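PDB 4G2A: hypothetical protein from Legionella pneumophila subsp. pneumophila, which is of unknown function but may bind a nutrient, and carries DUF4424 and YARHG domains. Local coordinates for residues A[267-281]-A[285-299]. Residues are numbered along the deposited sequence; the frame is centred on the assembly and turned at random.
Sequences RFLRNTIYAQYGRQF and DLQEYFSKKWWYVPN. With SO4 (sulfate ion), chain C.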
ATOM      1  N   ARG A 267     -29.916  -9.313 -12.773  1.00 36.07           N
ATOM      2  CA  ARG A 267     -29.962  -7.978 -13.376  1.00 35.99           C
ATOM      3  C   ARG A 267     -28.829  -7.118 -12.784  1.00 39.43           C
ATOM      4  O   ARG A 267     -28.101  -6.491 -13.546  1.00 39.56           O
ATOM      5  CB  ARG A 267     -31.349  -7.327 -13.188  1.00 37.61           C
ATOM      6  CG  ARG A 267     -31.420  -5.842 -13.522  1.00 41.75           C
ATOM      7  CD  ARG A 267     -32.853  -5.417 -13.743  1.00 43.84           C
ATOM      8  NE  ARG A 267     -33.024  -3.967 -13.862  1.00 38.83           N
ATOM      9  CZ  ARG A 267     -32.738  -3.258 -14.951  1.00 48.14           C
ATOM     10  NH1 ARG A 267     -32.205  -3.849 -16.014  1.00 27.48           N
ATOM     11  NH2 ARG A 267     -32.957  -1.951 -14.975  1.00 35.00           N
ATOM     12  N   PHE A 268     -28.638  -7.155 -11.452  1.00 35.64           N
ATOM     13  CA  PHE A 268     -27.559  -6.427 -10.760  1.00 34.64           C
ATOM     14  C   PHE A 268     -26.179  -6.975 -11.145  1.00 36.85           C
ATOM     15  O   PHE A 268     -25.281  -6.168 -11.362  1.00 36.74           O
ATOM     16  CB  PHE A 268     -27.740  -6.441  -9.229  1.00 37.71           C
ATOM     17  CG  PHE A 268     -28.956  -5.700  -8.712  1.00 41.68           C
ATOM     18  CD1 PHE A 268     -29.387  -4.515  -9.316  1.00 45.13           C
ATOM     19  CD2 PHE A 268     -29.642  -6.153  -7.589  1.00 46.07           C
ATOM     20  CE1 PHE A 268     -30.494  -3.816  -8.820  1.00 48.57           C
ATOM     21  CE2 PHE A 268     -30.742  -5.443  -7.083  1.00 50.92           C
ATOM     22  CZ  PHE A 268     -31.163  -4.285  -7.707  1.00 49.28           C
ATOM     23  N   LEU A 269     -26.026  -8.316 -11.294  1.00 31.11           N
ATOM     24  CA  LEU A 269     -24.753  -8.931 -11.691  1.00 29.80           C
ATOM     25  C   LEU A 269     -24.314  -8.468 -13.070  1.00 33.68           C
ATOM     26  O   LEU A 269     -23.135  -8.132 -13.248  1.00 33.53           O
ATOM     27  CB  LEU A 269     -24.812 -10.478 -11.660  1.00 30.34           C
ATOM     28  CG  LEU A 269     -23.593 -11.220 -12.251  1.00 33.50           C
ATOM     29  CD1 LEU A 269     -22.313 -10.948 -11.442  1.00 32.71           C
ATOM     30  CD2 LEU A 269     -23.842 -12.686 -12.347  1.00 35.45           C
ATOM     31  N   ARG A 270     -25.247  -8.482 -14.045  1.00 30.54           N
ATOM     32  CA  ARG A 270     -25.001  -8.073 -15.422  1.00 30.05           C
ATOM     33  C   ARG A 270     -24.566  -6.618 -15.503  1.00 34.15           C
ATOM     34  O   ARG A 270     -23.639  -6.294 -16.245  1.00 33.65           O
ATOM     35  CB  ARG A 270     -26.278  -8.269 -16.271  1.00 32.07           C
ATOM     36  CG  ARG A 270     -26.208  -7.653 -17.680  1.00 36.46           C
ATOM     37  CD  ARG A 270     -27.557  -7.540 -18.377  1.00 38.68           C
ATOM     38  NE  ARG A 270     -28.248  -8.824 -18.501  1.00 33.55           N
ATOM     39  CZ  ARG A 270     -27.939  -9.782 -19.375  1.00 50.41           C
ATOM     40  NH1 ARG A 270     -26.915  -9.625 -20.216  1.00 32.70           N
ATOM     41  NH2 ARG A 270     -28.636 -10.911 -19.403  1.00 39.85           N
ATOM     42  N   ASN A 271     -25.284  -5.740 -14.796  1.00 30.97           N
ATOM     43  CA  ASN A 271     -25.058  -4.315 -14.854  1.00 30.97           C
ATOM     44  C   ASN A 271     -23.801  -3.883 -14.076  1.00 36.04           C
ATOM     45  O   ASN A 271     -23.184  -2.889 -14.470  1.00 35.74           O
ATOM     46  CB  ASN A 271     -26.312  -3.587 -14.430  1.00 29.98           C
ATOM     47  CG  ASN A 271     -27.320  -3.602 -15.561  1.00 41.73           C
ATOM     48  OD1 ASN A 271     -27.194  -2.856 -16.530  1.00 31.70           O
ATOM     49  ND2 ASN A 271     -28.276  -4.524 -15.532  1.00 32.27           N
ATOM     50  N   THR A 272     -23.347  -4.706 -13.083  1.00 32.50           N
ATOM     51  CA  THR A 272     -22.121  -4.502 -12.296  1.00 31.41           C
ATOM     52  C   THR A 272     -20.888  -4.611 -13.240  1.00 35.22           C
ATOM     53  O   THR A 272     -19.867  -3.941 -13.010  1.00 34.73           O
ATOM     54  CB  THR A 272     -22.100  -5.525 -11.151  1.00 34.99           C
ATOM     55  OG1 THR A 272     -23.103  -5.156 -10.218  1.00 33.80           O
ATOM     56  CG2 THR A 272     -20.752  -5.624 -10.416  1.00 32.64           C
ATOM     57  N   ILE A 273     -21.010  -5.438 -14.309  1.00 30.08           N
ATOM     58  CA  ILE A 273     -19.967  -5.675 -15.313  1.00 29.16           C
ATOM     59  C   ILE A 273     -19.614  -4.342 -16.000  1.00 35.69           C
ATOM     60  O   ILE A 273     -18.437  -4.083 -16.247  1.00 35.59           O
ATOM     61  CB  ILE A 273     -20.386  -6.789 -16.333  1.00 30.55           C
ATOM     62  CG1 ILE A 273     -20.549  -8.156 -15.628  1.00 29.35           C
ATOM     63  CG2 ILE A 273     -19.378  -6.916 -17.485  1.00 31.52           C
ATOM     64  CD1 ILE A 273     -21.292  -9.234 -16.418  1.00 26.21           C
ATOM     65  N   TYR A 274     -20.635  -3.480 -16.215  1.00 32.65           N
ATOM     66  CA  TYR A 274     -20.537  -2.164 -16.844  1.00 33.19           C
ATOM     67  C   TYR A 274     -20.274  -1.047 -15.825  1.00 35.68           C
ATOM     68  O   TYR A 274     -19.586  -0.088 -16.158  1.00 35.34           O
ATOM     69  CB  TYR A 274     -21.854  -1.849 -17.579  1.00 35.45           C
ATOM     70  CG  TYR A 274     -22.237  -2.859 -18.632  1.00 36.28           C
ATOM     71  CD1 TYR A 274     -21.758  -2.752 -19.933  1.00 38.42           C
ATOM     72  CD2 TYR A 274     -23.148  -3.874 -18.353  1.00 36.46           C
ATOM     73  CE1 TYR A 274     -22.156  -3.641 -20.924  1.00 38.64           C
ATOM     74  CE2 TYR A 274     -23.517  -4.801 -19.329  1.00 37.04           C
ATOM     75  CZ  TYR A 274     -23.019  -4.678 -20.615  1.00 45.39           C
ATOM     76  OH  TYR A 274     -23.381  -5.560 -21.605  1.00 49.68           O
ATOM     77  N   ALA A 275     -20.871  -1.155 -14.607  1.00 32.35           N
ATOM     78  CA  ALA A 275     -20.765  -0.201 -13.479  1.00 32.40           C
ATOM     79  C   ALA A 275     -19.332  -0.106 -12.979  1.00 36.67           C
ATOM     80  O   ALA A 275     -18.933   0.911 -12.413  1.00 37.67           O
ATOM     81  CB  ALA A 275     -21.678  -0.626 -12.353  1.00 32.80           C
ATOM     82  N   GLN A 276     -18.569  -1.182 -13.221  1.00 32.98           N
ATOM     83  CA  GLN A 276     -17.136  -1.398 -12.989  1.00 32.98           C
ATOM     84  C   GLN A 276     -16.330  -0.246 -13.617  1.00 37.16           C
ATOM     85  O   GLN A 276     -15.340   0.185 -13.043  1.00 37.76           O
ATOM     86  CB  GLN A 276     -16.756  -2.751 -13.676  1.00 33.18           C
ATOM     87  CG  GLN A 276     -15.353  -3.286 -13.406  1.00 39.64           C
ATOM     88  CD  GLN A 276     -14.889  -4.378 -14.354  1.00 55.06           C
ATOM     89  OE1 GLN A 276     -13.681  -4.629 -14.495  1.00 57.44           O
ATOM     90  NE2 GLN A 276     -15.805  -5.050 -15.041  1.00 34.55           N
ATOM     91  N   TYR A 277     -16.767   0.241 -14.802  1.00 33.26           N
ATOM     92  CA  TYR A 277     -16.088   1.298 -15.556  1.00 34.57           C
ATOM     93  C   TYR A 277     -16.800   2.663 -15.451  1.00 39.04           C
ATOM     94  O   TYR A 277     -16.410   3.630 -16.104  1.00 41.10           O
ATOM     95  CB  TYR A 277     -15.947   0.860 -17.027  1.00 35.64           C
ATOM     96  CG  TYR A 277     -15.247  -0.478 -17.171  1.00 35.15           C
ATOM     97  CD1 TYR A 277     -13.890  -0.613 -16.878  1.00 38.22           C
ATOM     98  CD2 TYR A 277     -15.946  -1.615 -17.571  1.00 32.96           C
ATOM     99  CE1 TYR A 277     -13.245  -1.841 -16.987  1.00 38.00           C
ATOM    100  CE2 TYR A 277     -15.314  -2.850 -17.674  1.00 32.71           C
ATOM    101  CZ  TYR A 277     -13.957  -2.953 -17.398  1.00 42.34           C
ATOM    102  OH  TYR A 277     -13.295  -4.151 -17.503  1.00 46.06           O
ATOM    103  N   GLY A 278     -17.826   2.726 -14.627  1.00 35.31           N
ATOM    104  CA  GLY A 278     -18.557   3.960 -14.377  1.00 37.40           C
ATOM    105  C   GLY A 278     -19.646   4.326 -15.357  1.00 41.80           C
ATOM    106  O   GLY A 278     -19.901   5.517 -15.562  1.00 43.69           O
ATOM    107  N   ARG A 279     -20.337   3.315 -15.931  1.00 35.57           N
ATOM    108  CA  ARG A 279     -21.454   3.560 -16.836  1.00 35.70           C
ATOM    109  C   ARG A 279     -22.545   4.285 -16.067  1.00 41.63           C
ATOM    110  O   ARG A 279     -22.760   3.982 -14.897  1.00 39.73           O
ATOM    111  CB  ARG A 279     -21.987   2.245 -17.409  1.00 32.19           C
ATOM    112  CG  ARG A 279     -23.085   2.439 -18.458  1.00 35.12           C
ATOM    113  CD  ARG A 279     -23.832   1.158 -18.696  1.00 38.70           C
ATOM    114  NE  ARG A 279     -24.822   1.308 -19.754  1.00 47.86           N
ATOM    115  CZ  ARG A 279     -26.072   1.707 -19.561  1.00 59.68           C
ATOM    116  NH1 ARG A 279     -26.495   2.019 -18.346  1.00 45.22           N
ATOM    117  NH2 ARG A 279     -26.905   1.812 -20.587  1.00 46.33           N
ATOM    118  N   GLN A 280     -23.193   5.264 -16.700  1.00 42.16           N
ATOM    119  CA  GLN A 280     -24.264   6.021 -16.055  1.00 44.45           C
ATOM    120  C   GLN A 280     -25.584   5.306 -16.312  1.00 48.74           C
ATOM    121  O   GLN A 280     -25.842   4.871 -17.439  1.00 48.64           O
ATOM    122  CB  GLN A 280     -24.273   7.475 -16.527  1.00 48.72           C
ATOM    123  CG  GLN A 280     -23.172   8.293 -15.840  1.00 70.90           C
ATOM    124  CD  GLN A 280     -22.414   9.185 -16.788  1.00 88.85           C
ATOM    125  OE1 GLN A 280     -21.603   8.725 -17.607  1.00 85.93           O
ATOM    126  NE2 GLN A 280     -22.649  10.486 -16.680  1.00 74.18           N
ATOM    127  N   PHE A 281     -26.391   5.131 -15.254  1.00 44.94           N
ATOM    128  CA  PHE A 281     -27.643   4.380 -15.341  1.00 44.70           C
ATOM    129  C   PHE A 281     -28.869   5.293 -15.294  1.00 50.79           C
ATOM    130  O   PHE A 281     -28.976   6.143 -14.410  1.00 52.85           O
ATOM    131  CB  PHE A 281     -27.698   3.310 -14.227  1.00 44.79           C
ATOM    132  CG  PHE A 281     -26.600   2.276 -14.383  1.00 43.02           C
ATOM    133  CD1 PHE A 281     -26.763   1.185 -15.225  1.00 43.81           C
ATOM    134  CD2 PHE A 281     -25.391   2.412 -13.709  1.00 43.03           C
ATOM    135  CE1 PHE A 281     -25.745   0.246 -15.384  1.00 42.67           C
ATOM    136  CE2 PHE A 281     -24.367   1.484 -13.884  1.00 43.57           C
ATOM    137  CZ  PHE A 281     -24.549   0.408 -14.722  1.00 40.61           C
ATOM    138  N   ASP A 285     -34.112   1.688 -10.559  1.00 51.07           N
ATOM    139  CA  ASP A 285     -33.662   0.552  -9.747  1.00 50.27           C
ATOM    140  C   ASP A 285     -32.131   0.401  -9.773  1.00 51.29           C
ATOM    141  O   ASP A 285     -31.551   0.136  -8.723  1.00 51.12           O
ATOM    142  CB  ASP A 285     -34.349  -0.766 -10.177  1.00 52.39           C
ATOM    143  CG  ASP A 285     -33.977  -1.366 -11.534  1.00 60.31           C
ATOM    144  OD1 ASP A 285     -33.621  -0.591 -12.456  1.00 59.97           O
ATOM    145  OD2 ASP A 285     -34.109  -2.602 -11.693  1.00 65.14           O
ATOM    146  N   LEU A 286     -31.487   0.608 -10.954  1.00 44.83           N
ATOM    147  CA  LEU A 286     -30.039   0.496 -11.132  1.00 41.64           C
ATOM    148  C   LEU A 286     -29.322   1.721 -10.601  1.00 48.19           C
ATOM    149  O   LEU A 286     -28.288   1.575  -9.950  1.00 46.58           O
ATOM    150  CB  LEU A 286     -29.660   0.272 -12.609  1.00 39.24           C
ATOM    151  CG  LEU A 286     -30.102  -1.024 -13.255  1.00 41.20           C
ATOM    152  CD1 LEU A 286     -29.732  -1.027 -14.709  1.00 40.36           C
ATOM    153  CD2 LEU A 286     -29.492  -2.233 -12.566  1.00 40.18           C
ATOM    154  N   GLN A 287     -29.868   2.927 -10.903  1.00 47.92           N
ATOM    155  CA  GLN A 287     -29.389   4.256 -10.493  1.00 48.99           C
ATOM    156  C   GLN A 287     -29.161   4.283  -8.990  1.00 53.52           C
ATOM    157  O   GLN A 287     -28.049   4.563  -8.543  1.00 52.26           O
ATOM    158  CB  GLN A 287     -30.455   5.287 -10.880  1.00 53.51           C
ATOM    159  CG  GLN A 287     -29.976   6.629 -11.393  1.00 77.44           C
ATOM    160  CD  GLN A 287     -31.139   7.338 -12.072  1.00102.58           C
ATOM    161  OE1 GLN A 287     -32.197   7.580 -11.470  1.00103.92           O
ATOM    162  NE2 GLN A 287     -30.996   7.650 -13.353  1.00 88.39           N
ATOM    163  N   GLU A 288     -30.219   3.910  -8.225  1.00 52.59           N
ATOM    164  CA  GLU A 288     -30.275   3.840  -6.770  1.00 54.24           C
ATOM    165  C   GLU A 288     -29.340   2.765  -6.193  1.00 55.34           C
ATOM    166  O   GLU A 288     -28.740   3.006  -5.137  1.00 56.23           O
ATOM    167  CB  GLU A 288     -31.711   3.574  -6.300  1.00 58.66           C
ATOM    168  CG  GLU A 288     -31.980   4.138  -4.912  1.00 78.98           C
ATOM    169  CD  GLU A 288     -32.998   3.391  -4.071  1.00118.90           C
ATOM    170  OE1 GLU A 288     -34.094   3.075  -4.591  1.00124.10           O
ATOM    171  OE2 GLU A 288     -32.718   3.167  -2.871  1.00117.54           O
ATOM    172  N   TYR A 289     -29.256   1.578  -6.854  1.00 47.29           N
ATOM    173  CA  TYR A 289     -28.419   0.448  -6.436  1.00 44.11           C
ATOM    174  C   TYR A 289     -26.919   0.785  -6.482  1.00 44.24           C
ATOM    175  O   TYR A 289     -26.215   0.544  -5.505  1.00 43.94           O
ATOM    176  CB  TYR A 289     -28.715  -0.785  -7.297  1.00 43.01           C
ATOM    177  CG  TYR A 289     -27.846  -1.994  -7.018  1.00 42.09           C
ATOM    178  CD1 TYR A 289     -28.163  -2.882  -5.997  1.00 44.42           C
ATOM    179  CD2 TYR A 289     -26.774  -2.316  -7.850  1.00 40.43           C
ATOM    180  CE1 TYR A 289     -27.381  -4.008  -5.750  1.00 43.77           C
ATOM    181  CE2 TYR A 289     -25.996  -3.451  -7.624  1.00 39.62           C
ATOM    182  CZ  TYR A 289     -26.317  -4.304  -6.585  1.00 47.70           C
ATOM    183  OH  TYR A 289     -25.572  -5.434  -6.370  1.00 49.17           O
ATOM    184  N   PHE A 290     -26.433   1.319  -7.604  1.00 39.05           N
ATOM    185  CA  PHE A 290     -25.018   1.657  -7.735  1.00 37.49           C
ATOM    186  C   PHE A 290     -24.669   2.959  -7.006  1.00 42.17           C
ATOM    187  O   PHE A 290     -23.511   3.144  -6.631  1.00 39.95           O
ATOM    188  CB  PHE A 290     -24.581   1.697  -9.207  1.00 37.68           C
ATOM    189  CG  PHE A 290     -24.680   0.334  -9.853  1.00 37.27           C
ATOM    190  CD1 PHE A 290     -23.834  -0.701  -9.465  1.00 38.43           C
ATOM    191  CD2 PHE A 290     -25.667   0.064 -10.792  1.00 38.89           C
ATOM    192  CE1 PHE A 290     -23.957  -1.970 -10.028  1.00 38.16           C
ATOM    193  CE2 PHE A 290     -25.790  -1.206 -11.354  1.00 40.50           C
ATOM    194  CZ  PHE A 290     -24.927  -2.210 -10.982  1.00 37.92           C
ATOM    195  N   SER A 291     -25.661   3.837  -6.749  1.00 42.15           N
ATOM    196  CA  SER A 291     -25.398   5.056  -5.982  1.00 43.77           C
ATOM    197  C   SER A 291     -24.906   4.688  -4.578  1.00 50.32           C
ATOM    198  O   SER A 291     -24.047   5.374  -4.037  1.00 52.20           O
ATOM    199  CB  SER A 291     -26.648   5.924  -5.890  1.00 47.71           C
ATOM    200  OG  SER A 291     -27.562   5.465  -4.906  1.00 54.02           O
ATOM    201  N   LYS A 292     -25.424   3.573  -4.023  1.00 46.88           N
ATOM    202  CA  LYS A 292     -25.108   3.075  -2.688  1.00 47.78           C
ATOM    203  C   LYS A 292     -23.872   2.151  -2.661  1.00 49.62           C
ATOM    204  O   LYS A 292     -23.514   1.672  -1.586  1.00 50.72           O
ATOM    205  CB  LYS A 292     -26.332   2.363  -2.081  1.00 52.45           C
ATOM    206  CG  LYS A 292     -27.506   3.313  -1.799  1.00 70.46           C
ATOM    207  CD  LYS A 292     -28.650   2.667  -1.009  1.00 85.79           C
ATOM    208  CE  LYS A 292     -29.729   2.078  -1.889  1.00100.49           C
ATOM    209  NZ  LYS A 292     -30.995   1.840  -1.140  1.00110.91           N
ATOM    210  N   LYS A 293     -23.207   1.909  -3.810  1.00 43.41           N
ATOM    211  CA  LYS A 293     -22.001   1.068  -3.860  1.00 40.50           C
ATOM    212  C   LYS A 293     -20.777   1.960  -3.760  1.00 44.12           C
ATOM    213  O   LYS A 293     -20.640   2.892  -4.561  1.00 44.93           O
ATOM    214  CB  LYS A 293     -21.942   0.196  -5.140  1.00 40.58           C
ATOM    215  CG  LYS A 293     -23.042  -0.871  -5.285  1.00 43.11           C
ATOM    216  CD  LYS A 293     -22.949  -1.992  -4.260  1.00 42.94           C
ATOM    217  CE  LYS A 293     -24.219  -2.797  -4.208  1.00 59.28           C
ATOM    218  NZ  LYS A 293     -24.098  -3.977  -3.308  1.00 71.04           N
ATOM    219  N   TRP A 294     -19.898   1.694  -2.765  1.00 39.13           N
ATOM    220  CA  TRP A 294     -18.673   2.465  -2.526  1.00 38.62           C
ATOM    221  C   TRP A 294     -17.708   2.452  -3.761  1.00 42.23           C
ATOM    222  O   TRP A 294     -16.971   3.417  -3.992  1.00 43.39           O
ATOM    223  CB  TRP A 294     -17.938   1.935  -1.270  1.00 37.23           C
ATOM    224  CG  TRP A 294     -17.359   0.552  -1.439  1.00 35.99           C
ATOM    225  CD1 TRP A 294     -17.946  -0.629  -1.099  1.00 38.48           C
ATOM    226  CD2 TRP A 294     -16.071   0.217  -1.992  1.00 34.56           C
ATOM    227  NE1 TRP A 294     -17.114  -1.682  -1.414  1.00 36.34           N
ATOM    228  CE2 TRP A 294     -15.971  -1.192  -1.994  1.00 37.54           C
ATOM    229  CE3 TRP A 294     -14.992   0.976  -2.489  1.00 35.07           C
ATOM    230  CZ2 TRP A 294     -14.832  -1.861  -2.470  1.00 35.99           C
ATOM    231  CZ3 TRP A 294     -13.902   0.313  -3.024  1.00 35.60           C
ATOM    232  CH2 TRP A 294     -13.805  -1.089  -2.966  1.00 35.69           C
ATOM    233  N   TRP A 295     -17.676   1.345  -4.502  1.00 36.00           N
ATOM    234  CA  TRP A 295     -16.754   1.180  -5.625  1.00 35.68           C
ATOM    235  C   TRP A 295     -17.203   1.903  -6.880  1.00 42.27           C
ATOM    236  O   TRP A 295     -16.366   2.192  -7.750  1.00 42.86           O
ATOM    237  CB  TRP A 295     -16.539  -0.304  -5.942  1.00 32.71           C
ATOM    238  CG  TRP A 295     -17.777  -1.139  -5.946  1.00 33.04           C
ATOM    239  CD1 TRP A 295     -18.254  -1.902  -4.921  1.00 36.54           C
ATOM    240  CD2 TRP A 295     -18.659  -1.357  -7.055  1.00 32.32           C
ATOM    241  NE1 TRP A 295     -19.393  -2.563  -5.312  1.00 35.85           N
ATOM    242  CE2 TRP A 295     -19.644  -2.278  -6.632  1.00 36.08           C
ATOM    243  CE3 TRP A 295     -18.685  -0.898  -8.390  1.00 33.16           C
ATOM    244  CZ2 TRP A 295     -20.646  -2.750  -7.489  1.00 34.10           C
ATOM    245  CZ3 TRP A 295     -19.679  -1.367  -9.238  1.00 33.39           C
ATOM    246  CH2 TRP A 295     -20.649  -2.274  -8.784  1.00 33.68           C
ATOM    247  N   TYR A 296     -18.523   2.173  -6.980  1.00 38.43           N
ATOM    248  CA  TYR A 296     -19.110   2.831  -8.125  1.00 37.25           C
ATOM    249  C   TYR A 296     -18.912   4.325  -8.073  1.00 44.52           C
ATOM    250  O   TYR A 296     -19.328   5.008  -7.127  1.00 45.75           O
ATOM    251  CB  TYR A 296     -20.594   2.487  -8.281  1.00 37.08           C
ATOM    252  CG  TYR A 296     -21.254   3.206  -9.437  1.00 37.41           C
ATOM    253  CD1 TYR A 296     -21.095   2.757 -10.748  1.00 37.42           C
ATOM    254  CD2 TYR A 296     -22.035   4.338  -9.224  1.00 39.22           C
ATOM    255  CE1 TYR A 296     -21.716   3.407 -11.813  1.00 37.69           C
ATOM    256  CE2 TYR A 296     -22.659   4.993 -10.279  1.00 40.77           C
ATOM    257  CZ  TYR A 296     -22.500   4.523 -11.571  1.00 45.47           C
ATOM    258  OH  TYR A 296     -23.114   5.184 -12.606  1.00 48.11           O
ATOM    259  N   VAL A 297     -18.313   4.821  -9.155  1.00 42.65           N
ATOM    260  CA  VAL A 297     -18.012   6.221  -9.425  1.00 45.28           C
ATOM    261  C   VAL A 297     -18.470   6.468 -10.868  1.00 51.73           C
ATOM    262  O   VAL A 297     -17.949   5.808 -11.768  1.00 51.17           O
ATOM    263  CB  VAL A 297     -16.493   6.522  -9.184  1.00 49.16           C
ATOM    264  CG1 VAL A 297     -16.069   7.865  -9.773  1.00 51.44           C
ATOM    265  CG2 VAL A 297     -16.155   6.468  -7.703  1.00 49.06           C
ATOM    266  N   PRO A 298     -19.482   7.336 -11.121  1.00 50.35           N
ATOM    267  CA  PRO A 298     -19.895   7.578 -12.515  1.00 50.02           C
ATOM    268  C   PRO A 298     -18.758   8.223 -13.317  1.00 54.42           C
ATOM    269  O   PRO A 298     -18.095   9.141 -12.832  1.00 54.81           O
ATOM    270  CB  PRO A 298     -21.112   8.508 -12.377  1.00 53.44           C
ATOM    271  CG  PRO A 298     -21.515   8.430 -10.948  1.00 57.66           C
ATOM    272  CD  PRO A 298     -20.251   8.189 -10.192  1.00 52.85           C
ATOM    273  N   ASN A 299     -18.492   7.682 -14.514  1.00 50.66           N
ATOM    274  CA  ASN A 299     -17.443   8.167 -15.401  1.00 52.00           C
ATOM    275  C   ASN A 299     -18.098   8.734 -16.676  1.00 59.25           C
ATOM    276  O   ASN A 299     -18.732   7.981 -17.426  1.00 57.57           O
ATOM    277  CB  ASN A 299     -16.435   7.050 -15.683  1.00 49.35           C
ATOM    278  CG  ASN A 299     -15.501   7.250 -16.841  1.00 68.15           C
ATOM    279  OD1 ASN A 299     -15.069   8.365 -17.162  1.00 62.38           O
ATOM    280  ND2 ASN A 299     -15.142   6.139 -17.473  1.00 61.12           N
TER
HETATM  281  S   SO4 C 402     -30.021   2.068 -17.813  1.00 48.14           S
HETATM  282  O1  SO4 C 402     -29.431   3.304 -18.332  1.00 49.38           O
HETATM  283  O2  SO4 C 402     -31.421   1.999 -18.215  1.00 49.66           O
HETATM  284  O3  SO4 C 402     -29.282   0.960 -18.368  1.00 49.74           O
HETATM  285  O4  SO4 C 402     -29.954   1.975 -16.371  1.00 48.07           O
HETATM  286  O   HOH W   1     -23.178  -6.127  -7.807  1.00 39.92           O
HETATM  287  O   HOH W   2     -17.244   2.765 -11.100  1.00 36.70           O
HETATM  288  O   HOH W   3     -14.623   1.814 -10.273  1.00 58.91           O
HETATM  289  O   HOH W   4     -25.671   6.126 -12.577  1.00 40.33           O
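Phe290 is the knob of this contact: its ring, reaching from helix 285-291, sits in a hole formed by Phe268, Asn271, Thr272 and Ala275. One face takes the methyl of Ala275 in a CH-pi contact, CB lying 3.7 Å from the centroid of the Phe290 ring; a small residue suits a spot where a ring lies so near the helix. Thr272 meets the edge of that ring with OG1, which is already satisfied by the carbonyl of Phe268 and a water shared with Tyr289 OH. Phe281 leans on Phe290 in an offset stack, planes 22° apart.

Nearer the start of the first helix, Phe268 lies flat on Tyr289, centroids 3.8 Å apart. Tyr289 CG stands anti to the backbone N (chi1 176°), which lays its ring over Phe268, while Lys293 CE covers the other face. Beside this stack Arg267, its chain extended, grips Asp285 side-on: NE reaches OD2 at 2.8 Å and NH2 reaches OD1, both on syn lone pairs, with the two planes nearly coplanar. Leu286 packs over one guanidinium face.

Polar groups tie down the returning chain. Tyr296 OH donates to Arg279 O at 2.6 Å, and its ring edge faces Ala275 O. Asn299 bonds twice, N to Gly278 O and ND2 to Tyr277 O (3.1 Å), with OD1 turned to Asp301. Gly278 has a positive phi, and a CB there would run into Val297 O, Asn299 CB and the carbonyl of Tyr277, so glycine fits.

Helical segments 267-275 and 285-291, crossing at -68°, and the aromatic-rich chain after them share one core within the helical YARHG domain.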